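Local structure of beta-N-acetylhexosaminidase (Mycobacterium smegmatis, 4YYF) at residues A[71-76]-A[111-116]. The protein belongs to glycosyl hydrolase family 3 and probably hydrolyses terminal non-reducing N-acetyl-D-hexosamine residues from N-acetyl-beta-D-hexosaminides. The protein carries 1 engineered substitution. Numbering follows the deposited sequence.
Sequences IMIGSW and SRLASL
With CG anti to its own carbonyl carbon (chi1 -54°) and the chain bent at chi2 (-46°), the R112 side chain reaches S75 and lies alongside the backbone there, CD 4.0 Å from S75 N. S75 CB sits over one face of the guanidinium group, 4.1 Å from R112 NE. No direct hydrogen bond joins the two segments. The polar link is made instead by one water, which accepts from S75 N at 3.0 Å and from R112 NE at 2.9 Å, so a backbone N-H and a side-chain N-H converge on the same oxygen. Such bridging illustrates how loops of a TIM barrel can be joined through solvent: strand 70-73 belongs to the parallel barrel sheet of this family 3 domain, and the loop that follows it meets the turn that begins at the end of the short strand 110-111, itself paired antiparallel with strand 100-107. Deeper in, I73 CG2 and L113 CD2 meet at 4.4 Å, a distant apolar contact between buried side chains, while both R112 and L113 also rest on V103 of strand 100-107. Segment 111-116 itself opens with a type I beta turn from S111 to A114, closed by A114 N to S111 O at 3.1 Å, with L113 as the N-cap residue of helix 114-117. E105 spans the turn, OE1 hydrogen-bonded to S111 OG and OE2 to L113 N, which probably helps hold it.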
ATOM      1  N   ILE A  71     -10.314   1.943  -4.243  1.00 12.59           N
ATOM      2  CA  ILE A  71     -10.811   2.799  -3.176  1.00 14.25           C
ATOM      3  C   ILE A  71     -10.304   2.258  -1.848  1.00 16.04           C
ATOM      4  O   ILE A  71     -10.094   1.052  -1.707  1.00 15.77           O
ATOM      5  CB  ILE A  71     -12.352   2.882  -3.163  1.00 14.69           C
ATOM      6  CG1 ILE A  71     -12.967   1.486  -3.071  1.00 16.35           C
ATOM      7  CG2 ILE A  71     -12.851   3.648  -4.409  1.00 13.60           C
ATOM      8  CD1 ILE A  71     -14.491   1.496  -2.835  1.00 17.72           C
HETATM    9  N   MSE A  72     -10.087   3.145  -0.882  1.00 13.05           N
HETATM   10  CA  MSE A  72      -9.595   2.711   0.413  1.00 15.45           C
HETATM   11  C   MSE A  72     -10.622   2.989   1.508  1.00 17.16           C
HETATM   12  O   MSE A  72     -11.245   4.050   1.545  1.00 17.22           O
HETATM   13  CB  MSE A  72      -8.277   3.392   0.777  1.00 13.33           C
HETATM   14  CG  MSE A  72      -7.703   2.839   2.073  1.00 25.00           C
HETATM   15 SE   MSE A  72      -6.102   3.758   2.636  0.39 26.02          SE
HETATM   16  CE  MSE A  72      -5.634   2.654   4.175  1.00 49.86           C
ATOM     17  N   ILE A  73     -10.779   2.016   2.396  1.00 15.39           N
ATOM     18  CA  ILE A  73     -11.636   2.141   3.558  1.00 16.60           C
ATOM     19  C   ILE A  73     -10.743   2.574   4.717  1.00 16.67           C
ATOM     20  O   ILE A  73      -9.722   1.945   4.984  1.00 15.62           O
ATOM     21  CB  ILE A  73     -12.252   0.779   3.920  1.00 18.44           C
ATOM     22  CG1 ILE A  73     -12.998   0.174   2.721  1.00 23.58           C
ATOM     23  CG2 ILE A  73     -13.161   0.892   5.127  1.00 19.29           C
ATOM     24  CD1 ILE A  73     -14.126   1.029   2.179  1.00 26.45           C
ATOM     25  N   GLY A  74     -11.125   3.632   5.429  1.00 18.82           N
ATOM     26  CA  GLY A  74     -10.334   4.078   6.562  1.00 19.36           C
ATOM     27  C   GLY A  74     -11.189   4.457   7.743  1.00 19.91           C
ATOM     28  O   GLY A  74     -12.400   4.223   7.737  1.00 19.67           O
ATOM     29  N   SER A  75     -10.573   5.063   8.757  1.00 19.98           N
ATOM     30  CA  SER A  75     -11.320   5.537   9.922  1.00 25.02           C
ATOM     31  C   SER A  75     -12.365   6.594   9.533  1.00 27.11           C
ATOM     32  O   SER A  75     -13.338   6.801  10.244  1.00 32.03           O
ATOM     33  CB  SER A  75     -10.368   6.104  10.975  1.00 25.61           C
ATOM     34  OG  SER A  75      -9.560   7.109  10.404  1.00 33.07           O
ATOM     35  N   TRP A  76     -12.154   7.245   8.394  1.00 27.90           N
ATOM     36  CA  TRP A  76     -13.049   8.291   7.892  1.00 29.17           C
ATOM     37  C   TRP A  76     -14.240   7.695   7.122  1.00 25.97           C
ATOM     38  O   TRP A  76     -15.089   8.423   6.622  1.00 27.78           O
ATOM     39  CB  TRP A  76     -12.259   9.222   6.957  1.00 26.85           C
ATOM     40  CG  TRP A  76     -11.663   8.460   5.819  1.00 26.76           C
ATOM     41  CD1 TRP A  76     -12.257   8.174   4.626  1.00 27.76           C
ATOM     42  CD2 TRP A  76     -10.365   7.850   5.778  1.00 31.07           C
ATOM     43  NE1 TRP A  76     -11.411   7.422   3.845  1.00 32.22           N
ATOM     44  CE2 TRP A  76     -10.244   7.212   4.529  1.00 31.81           C
ATOM     45  CE3 TRP A  76      -9.297   7.783   6.680  1.00 33.51           C
ATOM     46  CZ2 TRP A  76      -9.091   6.514   4.153  1.00 34.18           C
ATOM     47  CZ3 TRP A  76      -8.154   7.091   6.305  1.00 33.37           C
ATOM     48  CH2 TRP A  76      -8.059   6.466   5.054  1.00 32.63           C
ATOM     49  N   SER A 111      -6.848  -1.209  13.151  1.00 16.69           N
ATOM     50  CA  SER A 111      -7.782  -2.284  12.858  1.00 19.37           C
ATOM     51  C   SER A 111      -9.116  -1.668  12.452  1.00 22.00           C
ATOM     52  O   SER A 111     -10.093  -1.719  13.202  1.00 17.70           O
ATOM     53  CB  SER A 111      -7.933  -3.161  14.099  1.00 19.27           C
ATOM     54  OG  SER A 111      -8.620  -4.364  13.819  1.00 22.35           O
ATOM     55  N   ARG A 112      -9.154  -1.082  11.258  1.00 19.80           N
ATOM     56  CA  ARG A 112     -10.323  -0.307  10.835  1.00 17.54           C
ATOM     57  C   ARG A 112     -11.595  -1.155  10.697  1.00 19.83           C
ATOM     58  O   ARG A 112     -12.695  -0.622  10.727  1.00 19.49           O
ATOM     59  CB  ARG A 112     -10.026   0.436   9.525  1.00 20.48           C
ATOM     60  CG  ARG A 112      -8.760   1.311   9.564  1.00 29.60           C
ATOM     61  CD  ARG A 112      -8.672   2.175  10.824  1.00 31.35           C
ATOM     62  NE  ARG A 112      -7.528   3.097  10.788  1.00 29.69           N
ATOM     63  CZ  ARG A 112      -6.750   3.382  11.829  1.00 31.98           C
ATOM     64  NH1 ARG A 112      -6.974   2.820  13.007  1.00 33.18           N
ATOM     65  NH2 ARG A 112      -5.741   4.232  11.693  1.00 39.63           N
ATOM     66  N   LEU A 113     -11.447  -2.474  10.579  1.00 15.14           N
ATOM     67  CA  LEU A 113     -12.620  -3.349  10.459  1.00 17.31           C
ATOM     68  C   LEU A 113     -13.015  -4.075  11.757  1.00 17.96           C
ATOM     69  O   LEU A 113     -13.923  -4.923  11.756  1.00 20.27           O
ATOM     70  CB  LEU A 113     -12.408  -4.357   9.330  1.00 13.15           C
ATOM     71  CG  LEU A 113     -12.120  -3.756   7.947  1.00 16.26           C
ATOM     72  CD1 LEU A 113     -11.902  -4.879   6.925  1.00 18.82           C
ATOM     73  CD2 LEU A 113     -13.263  -2.837   7.513  1.00 14.58           C
ATOM     74  N   ALA A 114     -12.366  -3.729  12.863  1.00 18.38           N
ATOM     75  CA  ALA A 114     -12.585  -4.438  14.141  1.00 19.55           C
ATOM     76  C   ALA A 114     -14.042  -4.529  14.591  1.00 17.30           C
ATOM     77  O   ALA A 114     -14.438  -5.509  15.224  1.00 21.13           O
ATOM     78  CB  ALA A 114     -11.726  -3.844  15.255  1.00 17.54           C
ATOM     79  N   SER A 115     -14.836  -3.509  14.284  1.00 20.26           N
ATOM     80  CA  SER A 115     -16.234  -3.494  14.719  1.00 23.94           C
ATOM     81  C   SER A 115     -17.028  -4.600  14.026  1.00 19.61           C
ATOM     82  O   SER A 115     -18.054  -5.064  14.540  1.00 17.70           O
ATOM     83  CB  SER A 115     -16.870  -2.128  14.443  1.00 22.26           C
ATOM     84  OG  SER A 115     -16.815  -1.837  13.060  1.00 23.40           O
ATOM     85  N   LEU A 116     -16.533  -5.033  12.866  1.00 14.92           N
ATOM     86  CA  LEU A 116     -17.210  -6.059  12.069  1.00 15.97           C
ATOM     87  C   LEU A 116     -16.531  -7.422  12.130  1.00 20.04           C
ATOM     88  O   LEU A 116     -17.184  -8.454  12.024  1.00 17.83           O
ATOM     89  CB  LEU A 116     -17.312  -5.612  10.601  1.00 16.02           C
ATOM     90  CG  LEU A 116     -18.222  -4.418  10.305  1.00 17.56           C
ATOM     91  CD1 LEU A 116     -17.972  -3.902   8.886  1.00 16.36           C
ATOM     92  CD2 LEU A 116     -19.681  -4.790  10.463  1.00 17.94           C
TER
HETATM   93  O   HOH W   1      -7.610   4.937   8.607  1.00 30.22           O